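PDB 6SKY: Serine/threonine-protein kinase Tel1 from Chaetomium thermophilum, which probably acts as a DNA damage sensor, phosphorylating serine or threonine in [ST]-Q motifs of its protein substrates to activate checkpoint signalling. Local coordinates for residues Ile2621-Phe2626 against Ile2778-Ala2783; Ala2627-Leu2632 against Ala2833-Ile2838; Phe2784-Val2789 against Thr2846-Ser2851. All coordinates share one frame; numbering follows the deposited sequence.

Interaction 1 of 3, residues Ile2621-Phe2626 against Ile2778-Ala2783. With AGS (phosphothiophosphoric acid-adenylate ester), chain C.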
loop_
_atom_site.group_PDB
_atom_site.type_symbol
_atom_site.label_atom_id
_atom_site.label_comp_id
_atom_site.label_asym_id
_atom_site.label_seq_id
_atom_site.Cartn_x
_atom_site.Cartn_y
_atom_site.Cartn_z
ATOM N N ILE A 2621 -12.614 19.071 32.352
ATOM C CA ILE A 2621 -12.664 19.210 30.904
ATOM C C ILE A 2621 -11.701 18.242 30.237
ATOM O O ILE A 2621 -12.045 17.576 29.254
ATOM C CB ILE A 2621 -12.361 20.664 30.507
ATOM C CG1 ILE A 2621 -13.498 21.585 30.916
ATOM C CG2 ILE A 2621 -12.158 20.765 29.042
ATOM C CD1 ILE A 2621 -14.718 21.387 30.112
ATOM N N MET A 2622 -10.480 18.140 30.751
ATOM C CA MET A 2622 -9.521 17.265 30.098
ATOM C C MET A 2622 -9.846 15.797 30.317
ATOM O O MET A 2622 -9.597 14.979 29.430
ATOM C CB MET A 2622 -8.111 17.584 30.564
ATOM C CG MET A 2622 -7.583 18.873 29.991
ATOM S SD MET A 2622 -8.109 19.136 28.287
ATOM C CE MET A 2622 -7.164 17.892 27.428
ATOM N N GLU A 2623 -10.406 15.436 31.467
ATOM C CA GLU A 2623 -10.868 14.068 31.646
ATOM C C GLU A 2623 -11.951 13.726 30.634
ATOM O O GLU A 2623 -11.961 12.624 30.074
ATOM C CB GLU A 2623 -11.366 13.877 33.075
ATOM C CG GLU A 2623 -11.916 12.503 33.374
ATOM C CD GLU A 2623 -10.882 11.418 33.235
ATOM O OE1 GLU A 2623 -9.727 11.646 33.630
ATOM O OE2 GLU A 2623 -11.214 10.336 32.723
ATOM N N GLN A 2624 -12.843 14.674 30.351
ATOM C CA GLN A 2624 -13.882 14.435 29.352
ATOM C C GLN A 2624 -13.299 14.282 27.952
ATOM O O GLN A 2624 -13.730 13.415 27.182
ATOM C CB GLN A 2624 -14.887 15.574 29.388
ATOM C CG GLN A 2624 -15.983 15.459 28.382
ATOM C CD GLN A 2624 -16.625 16.787 28.104
ATOM O OE1 GLN A 2624 -17.685 16.863 27.492
ATOM N NE2 GLN A 2624 -15.978 17.850 28.547
ATOM N N VAL A 2625 -12.312 15.106 27.609
ATOM C CA VAL A 2625 -11.682 15.020 26.291
ATOM C C VAL A 2625 -10.978 13.680 26.116
ATOM O O VAL A 2625 -11.092 13.025 25.069
ATOM C CB VAL A 2625 -10.714 16.196 26.094
ATOM C CG1 VAL A 2625 -9.728 15.891 25.005
ATOM C CG2 VAL A 2625 -11.482 17.443 25.768
ATOM N N PHE A 2626 -10.232 13.255 27.136
ATOM C CA PHE A 2626 -9.535 11.978 27.068
ATOM C C PHE A 2626 -10.508 10.814 26.969
ATOM O O PHE A 2626 -10.260 9.853 26.234
ATOM C CB PHE A 2626 -8.628 11.818 28.279
ATOM C CG PHE A 2626 -7.266 12.410 28.097
ATOM C CD1 PHE A 2626 -7.042 13.749 28.320
ATOM C CD2 PHE A 2626 -6.206 11.623 27.709
ATOM C CE1 PHE A 2626 -5.796 14.290 28.159
ATOM C CE2 PHE A 2626 -4.957 12.163 27.545
ATOM C CZ PHE A 2626 -4.754 13.498 27.767
ATOM N N ILE A 2778 -4.292 10.472 36.547
ATOM C CA ILE A 2778 -5.176 11.459 37.129
ATOM C C ILE A 2778 -4.522 12.819 36.945
ATOM O O ILE A 2778 -3.395 12.920 36.479
ATOM C CB ILE A 2778 -5.459 11.169 38.611
ATOM C CG1 ILE A 2778 -4.172 11.211 39.411
ATOM C CG2 ILE A 2778 -6.059 9.809 38.768
ATOM C CD1 ILE A 2778 -4.344 10.853 40.814
ATOM N N ASP A 2779 -5.255 13.874 37.294
ATOM C CA ASP A 2779 -4.710 15.230 37.317
ATOM C C ASP A 2779 -4.249 15.649 35.918
ATOM O O ASP A 2779 -3.095 15.990 35.684
ATOM C CB ASP A 2779 -3.577 15.301 38.348
ATOM C CG ASP A 2779 -3.164 16.716 38.713
ATOM O OD1 ASP A 2779 -2.934 17.551 37.814
ATOM O OD2 ASP A 2779 -3.030 16.981 39.926
ATOM N N LEU A 2780 -5.194 15.625 34.982
ATOM C CA LEU A 2780 -4.901 15.747 33.560
ATOM C C LEU A 2780 -5.033 17.175 33.049
ATOM O O LEU A 2780 -5.373 17.382 31.886
ATOM C CB LEU A 2780 -5.814 14.823 32.756
ATOM C CG LEU A 2780 -5.735 13.321 32.997
ATOM C CD1 LEU A 2780 -6.780 12.634 32.184
ATOM C CD2 LEU A 2780 -4.385 12.795 32.631
ATOM N N GLY A 2781 -4.752 18.166 33.881
ATOM C CA GLY A 2781 -5.046 19.536 33.519
ATOM C C GLY A 2781 -3.981 20.271 32.737
ATOM O O GLY A 2781 -4.285 21.252 32.057
ATOM N N VAL A 2782 -2.730 19.829 32.832
ATOM C CA VAL A 2782 -1.624 20.445 32.096
ATOM C C VAL A 2782 -1.513 19.686 30.779
ATOM O O VAL A 2782 -0.850 18.664 30.684
ATOM C CB VAL A 2782 -0.324 20.414 32.893
ATOM C CG1 VAL A 2782 0.800 20.976 32.087
ATOM C CG2 VAL A 2782 -0.480 21.184 34.168
ATOM N N ALA A 2783 -2.183 20.186 29.752
ATOM C CA ALA A 2783 -2.197 19.543 28.455
ATOM C C ALA A 2783 -1.756 20.542 27.404
ATOM O O ALA A 2783 -1.389 21.672 27.716
ATOM C CB ALA A 2783 -3.582 18.984 28.129
HETATM P PG AGS C . 1.502 17.534 45.121
HETATM S S1G AGS C . 2.952 16.638 44.176
HETATM O O2G AGS C . 0.428 18.026 44.116
HETATM O O3G AGS C . 2.063 18.750 45.906
HETATM P PB AGS C . -0.134 15.448 45.603
HETATM O O1B AGS C . 0.213 15.080 44.219
HETATM O O2B AGS C . -0.019 14.321 46.627
HETATM O O3B AGS C . 0.822 16.574 46.131
HETATM P PA AGS C . -2.693 15.266 46.563
HETATM O O1A AGS C . -2.789 15.953 47.856
HETATM O O2A AGS C . -3.994 15.226 45.763
HETATM O O3A AGS C . -1.624 15.953 45.632
HETATM O "O5'" AGS C . -2.168 13.819 46.851
HETATM C "C5'" AGS C . -2.988 12.932 47.623
HETATM C "C4'" AGS C . -2.470 11.526 47.499
HETATM O "O4'" AGS C . -3.526 10.672 47.023
HETATM C "C3'" AGS C . -1.317 11.333 46.523
HETATM O "O3'" AGS C . -0.467 10.273 46.940
HETATM C "C2'" AGS C . -2.031 11.010 45.213
HETATM O "O2'" AGS C . -1.243 10.154 44.400
HETATM C "C1'" AGS C . -3.281 10.272 45.689
HETATM N N9 AGS C . -4.465 10.576 44.900
HETATM C C8 AGS C . -4.811 11.785 44.367
HETATM N N7 AGS C . -5.938 11.773 43.703
HETATM C C5 AGS C . -6.366 10.462 43.812
HETATM C C6 AGS C . -7.501 9.794 43.320
HETATM N N6 AGS C . -8.452 10.383 42.595
HETATM N N1 AGS C . -7.627 8.484 43.606
HETATM C C2 AGS C . -6.678 7.889 44.331
HETATM N N3 AGS C . -5.567 8.415 44.847
HETATM C C4 AGS C . -5.469 9.713 44.546
#
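One face of the F2626 ring receives the CD1 methyl of L2780, set off toward the ring's rim and 4.0 Å from F2626 CD1; at the edge, in the ring plane, sits the carbonyl oxygen of M2622, one turn earlier on the same helix. The second flat group is the adenine of the bound nucleotide analogue, one face of whose five-membered ring is met by the CD1 methyl of I2778. The loop carries the sequence D2779-L2780-G2781, the counterpart of the DFG motif of protein kinases, and helix 2616-2632 corresponds to their helix C, as in other PIKKs. L2780 therefore stands where the phenylalanine of that motif would be, and its packing under the helix is consistent with a DFG-in-like arrangement. With CG anti to its carbonyl carbon (chi1 -62°), L2780 sends CD1 between F2626 and E2623, whose OE1 lies 3.4 Å from CD1. M2622 flanks the leucine: its CB is 4.2 Å from L2780 CB, and bends at chi2 and chi3 bring CE to 3.8 Å from A2783 CB. No hydrogen bond joins helix to loop here, so the match is one of shape. Polar fixing comes from the surroundings: Y2649 OH bonds to D2779 N, R2761 to I2778 O, and R2856 forms a salt bridge with D2779. D2779, whose CB is directed away from the helix, belongs with N2765 to the magnesium site. On the nucleotide side, I2778 CD1 comes to 3.4 Å from AGS N7.

Interaction 2 of 3, residues Ala2627-Leu2632 against Ala2833-Ile2838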
loop_
_atom_site.group_PDB
_atom_site.type_symbol
_atom_site.label_atom_id
_atom_site.label_comp_id
_atom_site.label_asym_id
_atom_site.label_seq_id
_atom_site.Cartn_x
_atom_site.Cartn_y
_atom_site.Cartn_z
ATOM N N ALA A 2627 -11.626 10.879 27.689
ATOM C CA ALA A 2627 -12.613 9.815 27.581
ATOM C C ALA A 2627 -13.218 9.755 26.184
ATOM O O ALA A 2627 -13.470 8.667 25.656
ATOM C CB ALA A 2627 -13.697 10.005 28.632
ATOM N N ALA A 2628 -13.439 10.910 25.555
ATOM C CA ALA A 2628 -13.998 10.909 24.206
ATOM C C ALA A 2628 -13.031 10.310 23.190
ATOM O O ALA A 2628 -13.433 9.521 22.324
ATOM C CB ALA A 2628 -14.390 12.324 23.806
ATOM N N VAL A 2629 -11.748 10.655 23.279
ATOM C CA VAL A 2629 -10.787 10.074 22.342
ATOM C C VAL A 2629 -10.632 8.570 22.576
ATOM O O VAL A 2629 -10.542 7.777 21.625
ATOM C CB VAL A 2629 -9.445 10.814 22.431
ATOM C CG1 VAL A 2629 -8.473 10.246 21.446
ATOM C CG2 VAL A 2629 -9.641 12.276 22.162
ATOM N N SER A 2630 -10.616 8.141 23.835
ATOM C CA SER A 2630 -10.551 6.708 24.090
ATOM C C SER A 2630 -11.786 5.987 23.577
ATOM O O SER A 2630 -11.699 4.819 23.191
ATOM C CB SER A 2630 -10.363 6.450 25.575
ATOM O OG SER A 2630 -9.200 7.104 26.021
ATOM N N GLU A 2631 -12.942 6.644 23.577
ATOM C CA GLU A 2631 -14.106 6.040 22.942
ATOM C C GLU A 2631 -13.924 5.932 21.440
ATOM O O GLU A 2631 -14.435 4.996 20.822
ATOM C CB GLU A 2631 -15.363 6.843 23.255
ATOM C CG GLU A 2631 -15.922 6.612 24.630
ATOM C CD GLU A 2631 -16.594 5.266 24.758
ATOM O OE1 GLU A 2631 -16.864 4.635 23.716
ATOM O OE2 GLU A 2631 -16.857 4.834 25.901
ATOM N N LEU A 2632 -13.237 6.896 20.832
ATOM C CA LEU A 2632 -12.896 6.761 19.418
ATOM C C LEU A 2632 -12.069 5.517 19.161
ATOM O O LEU A 2632 -12.183 4.903 18.100
ATOM C CB LEU A 2632 -12.117 7.974 18.925
ATOM C CG LEU A 2632 -12.828 9.306 18.818
ATOM C CD1 LEU A 2632 -11.858 10.311 18.284
ATOM C CD2 LEU A 2632 -14.010 9.169 17.920
ATOM N N ALA A 2833 -10.180 13.582 12.017
ATOM C CA ALA A 2833 -11.355 14.431 11.858
ATOM C C ALA A 2833 -12.191 14.468 13.128
ATOM O O ALA A 2833 -12.661 15.532 13.538
ATOM C CB ALA A 2833 -12.190 13.943 10.682
ATOM N N SER A 2834 -12.381 13.317 13.775
ATOM C CA SER A 2834 -13.148 13.279 15.015
ATOM C C SER A 2834 -12.406 13.964 16.156
ATOM O O SER A 2834 -13.024 14.623 16.999
ATOM C CB SER A 2834 -13.468 11.838 15.371
ATOM O OG SER A 2834 -14.068 11.175 14.280
ATOM N N ILE A 2835 -11.087 13.823 16.208
ATOM C CA ILE A 2835 -10.333 14.538 17.226
ATOM C C ILE A 2835 -10.381 16.032 16.966
ATOM O O ILE A 2835 -10.429 16.835 17.906
ATOM C CB ILE A 2835 -8.893 14.009 17.283
ATOM C CG1 ILE A 2835 -8.898 12.523 17.615
ATOM C CG2 ILE A 2835 -8.093 14.753 18.307
ATOM C CD1 ILE A 2835 -7.547 11.906 17.610
ATOM N N GLN A 2836 -10.392 16.433 15.697
ATOM C CA GLN A 2836 -10.572 17.839 15.362
ATOM C C GLN A 2836 -11.930 18.340 15.826
ATOM O O GLN A 2836 -12.043 19.456 16.334
ATOM C CB GLN A 2836 -10.412 18.026 13.858
ATOM C CG GLN A 2836 -10.596 19.444 13.366
ATOM C CD GLN A 2836 -9.437 20.342 13.726
ATOM O OE1 GLN A 2836 -8.339 19.871 14.017
ATOM N NE2 GLN A 2836 -9.675 21.646 13.710
ATOM N N THR A 2837 -12.971 17.526 15.661
ATOM C CA THR A 2837 -14.304 17.899 16.124
ATOM C C THR A 2837 -14.351 18.072 17.637
ATOM O O THR A 2837 -14.965 19.016 18.144
ATOM C CB THR A 2837 -15.312 16.843 15.694
ATOM O OG1 THR A 2837 -15.331 16.757 14.270
ATOM C CG2 THR A 2837 -16.678 17.195 16.180
ATOM N N ILE A 2838 -13.720 17.159 18.374
ATOM C CA ILE A 2838 -13.691 17.263 19.831
ATOM C C ILE A 2838 -12.961 18.529 20.266
ATOM O O ILE A 2838 -13.443 19.287 21.117
ATOM C CB ILE A 2838 -13.052 16.006 20.443
ATOM C CG1 ILE A 2838 -13.906 14.785 20.145
ATOM C CG2 ILE A 2838 -12.896 16.160 21.924
ATOM C CD1 ILE A 2838 -13.252 13.507 20.526
#
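L2632 lays both methyls against the helix opposite: CD1 and CD2 straddle the CB of S2834, each 3.7 Å from it, while the leucine and I2835 side chains cross obliquely, CD1 meeting I2835 CG1. The leucine is placed there by a CG anti to the carbonyl carbon (chi1 -69°), with CD1 carried straight on from it. I2838 CD1 answers from the other helix, ending against the single methyl of A2628 at 3.7 Å, with L2632 CD1 at 4.1 Å and V2629 CG2, met at a slant, at 4.2 Å. V2629 and I2835 touch more loosely, on the flank where L2828 of helix 2816-2828 packs on both. The pair joins the N-lobe helix 2616-2632 to helix 2832-2843 of the C-lobe, nearly antiparallel at 162°; the axes of these short segments approach to 10.5 Å. Cut back to an alanine, L2632 would probably lose its grip on S2834 CB and open a gap beside I2835 and I2838, leaving V2629 to touch both. Because the contact is carried almost wholly by aliphatic carbons, with no hydrogen bond across it and S2834 OG turned to a weak bond with E2831, hydrophobic packing and complementarity of shape hold these helices together.

Interaction 3 of 3, residues Phe2784-Val2789 against Thr2846-Ser2851. Unlike the reference sequence in segment 2846-2851: L2847 (reference Phe). Residues 2848, 2849, 2850, 2851 of segment 2846-2851 come from a tag, linker or insertion.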
loop_
_atom_site.group_PDB
_atom_site.type_symbol
_atom_site.label_atom_id
_atom_site.label_comp_id
_atom_site.label_asym_id
_atom_site.label_seq_id
_atom_site.Cartn_x
_atom_site.Cartn_y
_atom_site.Cartn_z
ATOM N N PHE A 2784 -1.784 20.112 26.147
ATOM C CA PHE A 2784 -1.466 20.966 25.005
ATOM C C PHE A 2784 -0.131 21.674 25.183
ATOM O O PHE A 2784 0.013 22.861 24.900
ATOM C CB PHE A 2784 -2.588 21.960 24.746
ATOM C CG PHE A 2784 -3.890 21.308 24.470
ATOM C CD1 PHE A 2784 -4.063 20.555 23.337
ATOM C CD2 PHE A 2784 -4.933 21.418 25.353
ATOM C CE1 PHE A 2784 -5.252 19.940 23.087
ATOM C CE2 PHE A 2784 -6.122 20.805 25.105
ATOM C CZ PHE A 2784 -6.283 20.063 23.973
ATOM N N GLU A 2785 0.852 20.925 25.665
ATOM C CA GLU A 2785 2.243 21.347 25.774
ATOM C C GLU A 2785 2.444 22.499 26.745
ATOM O O GLU A 2785 3.461 23.184 26.681
ATOM C CB GLU A 2785 2.818 21.718 24.409
ATOM C CG GLU A 2785 2.467 20.768 23.297
ATOM C CD GLU A 2785 3.430 19.623 23.185
ATOM O OE1 GLU A 2785 3.982 19.212 24.220
ATOM O OE2 GLU A 2785 3.644 19.136 22.057
ATOM N N MET A 2786 1.507 22.727 27.663
ATOM C CA MET A 2786 1.695 23.753 28.680
ATOM C C MET A 2786 2.879 23.470 29.587
ATOM O O MET A 2786 3.263 24.348 30.360
ATOM C CB MET A 2786 0.455 23.886 29.558
ATOM C CG MET A 2786 -0.777 24.409 28.882
ATOM S SD MET A 2786 -2.193 24.312 29.991
ATOM C CE MET A 2786 -3.523 24.081 28.822
ATOM N N GLY A 2787 3.451 22.275 29.522
ATOM C CA GLY A 2787 4.469 21.857 30.456
ATOM C C GLY A 2787 5.879 22.196 30.042
ATOM O O GLY A 2787 6.783 22.189 30.878
ATOM N N ARG A 2788 6.099 22.480 28.768
ATOM C CA ARG A 2788 7.409 22.930 28.328
ATOM C C ARG A 2788 7.542 24.441 28.370
ATOM O O ARG A 2788 8.512 24.983 27.837
ATOM C CB ARG A 2788 7.715 22.404 26.930
ATOM C CG ARG A 2788 6.607 22.544 25.934
ATOM C CD ARG A 2788 6.966 21.780 24.688
ATOM N NE ARG A 2788 6.968 20.346 24.937
ATOM C CZ ARG A 2788 7.755 19.479 24.311
ATOM N NH1 ARG A 2788 7.681 18.188 24.602
ATOM N NH2 ARG A 2788 8.628 19.905 23.409
ATOM N N VAL A 2789 6.591 25.126 29.005
ATOM C CA VAL A 2789 6.689 26.553 29.283
ATOM C C VAL A 2789 7.102 26.825 30.725
ATOM O O VAL A 2789 7.426 27.973 31.062
ATOM C CB VAL A 2789 5.352 27.250 28.950
ATOM C CG1 VAL A 2789 5.490 28.747 28.951
ATOM C CG2 VAL A 2789 4.871 26.797 27.603
ATOM N N THR A 2846 -16.071 28.974 26.690
ATOM C CA THR A 2846 -15.576 30.271 27.128
ATOM C C THR A 2846 -14.644 30.152 28.327
ATOM O O THR A 2846 -13.756 30.991 28.509
ATOM C CB THR A 2846 -16.754 31.177 27.475
ATOM O OG1 THR A 2846 -17.811 30.964 26.537
ATOM C CG2 THR A 2846 -16.341 32.627 27.422
ATOM N N LEU A 2847 -14.821 29.121 29.140
ATOM C CA LEU A 2847 -14.188 29.032 30.442
ATOM C C LEU A 2847 -12.948 28.159 30.458
ATOM O O LEU A 2847 -12.349 27.990 31.520
ATOM C CB LEU A 2847 -15.193 28.507 31.465
ATOM C CG LEU A 2847 -16.394 29.404 31.741
ATOM C CD1 LEU A 2847 -17.420 28.677 32.569
ATOM C CD2 LEU A 2847 -15.927 30.636 32.458
ATOM N N TYR A 2848 -12.548 27.595 29.326
ATOM C CA TYR A 2848 -11.345 26.782 29.266
ATOM C C TYR A 2848 -10.151 27.673 28.961
ATOM O O TYR A 2848 -10.179 28.441 28.000
ATOM C CB TYR A 2848 -11.478 25.681 28.214
ATOM C CG TYR A 2848 -10.316 24.730 28.224
ATOM C CD1 TYR A 2848 -10.156 23.818 29.247
ATOM C CD2 TYR A 2848 -9.370 24.753 27.223
ATOM C CE1 TYR A 2848 -9.097 22.964 29.269
ATOM C CE2 TYR A 2848 -8.306 23.903 27.240
ATOM C CZ TYR A 2848 -8.173 23.013 28.263
ATOM O OH TYR A 2848 -7.104 22.159 28.278
ATOM N N GLN A 2849 -9.114 27.581 29.786
ATOM C CA GLN A 2849 -7.920 28.396 29.623
ATOM C C GLN A 2849 -6.883 27.633 28.815
ATOM O O GLN A 2849 -6.579 26.479 29.121
ATOM C CB GLN A 2849 -7.329 28.780 30.979
ATOM C CG GLN A 2849 -8.345 29.126 32.041
ATOM C CD GLN A 2849 -9.063 30.426 31.766
ATOM O OE1 GLN A 2849 -10.193 30.627 32.205
ATOM N NE2 GLN A 2849 -8.407 31.323 31.044
ATOM N N TRP A 2850 -6.330 28.281 27.800
ATOM C CA TRP A 2850 -5.359 27.639 26.928
ATOM C C TRP A 2850 -3.925 27.942 27.312
ATOM O O TRP A 2850 -3.008 27.530 26.603
ATOM C CB TRP A 2850 -5.603 28.048 25.484
ATOM C CG TRP A 2850 -6.836 27.478 24.946
ATOM C CD1 TRP A 2850 -8.075 28.005 25.029
ATOM C CD2 TRP A 2850 -6.966 26.248 24.244
ATOM N NE1 TRP A 2850 -8.978 27.188 24.413
ATOM C CE2 TRP A 2850 -8.317 26.098 23.919
ATOM C CE3 TRP A 2850 -6.067 25.260 23.853
ATOM C CZ2 TRP A 2850 -8.792 25.002 23.223
ATOM C CZ3 TRP A 2850 -6.540 24.183 23.162
ATOM C CH2 TRP A 2850 -7.886 24.055 22.857
ATOM N N SER A 2851 -3.712 28.652 28.407
ATOM C CA SER A 2851 -2.400 28.800 28.999
ATOM C C SER A 2851 -2.497 28.391 30.454
ATOM O O SER A 2851 -3.576 28.102 30.971
ATOM C CB SER A 2851 -1.877 30.230 28.875
ATOM O OG SER A 2851 -0.715 30.405 29.662
#
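M2786 reaches across to residues 2848-2851, its tip lying against their main chain and the Y2848 hydroxyl. From CB, which is directed toward the opposing segment, the first torsion places CG anti to the carbonyl carbon, and the chain beyond is extended (chi2 173°). SD then comes to 4.1 Å from the carbonyl carbon of S2851, and CE ends among oxygens, 3.9 Å from Q2849 O and 4.1 Å from Y2848 OH, with the carbonyl of W2850 also near. The thioether makes no hydrogen bond here; it packs against main-chain atoms of residues 2849-2851 and that hydroxyl. F2784 supplies the aromatic half of the contact. Over one of its faces, toward the rim, stands W2850 CZ3, 3.9 Å from F2784 CD2, and in the plane at its edge lies the tyrosine hydroxyl, with Y2848 OH 3.6 Å from F2784 CE2. The phenylalanine ring and the six-membered ring of W2850 are inclined at 40° with centroids 5.1 Å apart, an oblique pairing. Within the partner segment, Y2848 CD2 in turn covers a face of the indole, so that the three rings form one cluster. Residues 2848-2851 are an insertion relative to the natural sequence, so no evolutionary meaning attaches to the fit. W2850 also packs on helix 2898-2908, and E2785 forms a salt bridge with K2909. Whatever the origin of its inserted partner, the loop 2784-2789 is the start of the activation loop, just beyond the DFG-like motif of a PIKK kinase domain.

Helix 2616-2632 is shared by interactions 1 and 2, whose centres lie 13 Å apart; they meet where V2625 CG2 packs on I2838 CG2 at 4.3 Å. Interaction 3 continues the activation loop that interaction 1 begins, and their centres are 11 Å apart. M2622 of interaction 1 joins the two, with SD 3.2 Å from Y2848 OH and CE 3.9 Å from F2784 CE2. Interactions 2 and 3, with centres 19 Å apart, do not touch. The nucleotide and magnesium sites are reached directly by interaction 1 alone; the side chain of M2786 in interaction 3 is about 10 Å from that of D2779, and interaction 2 lies away from them.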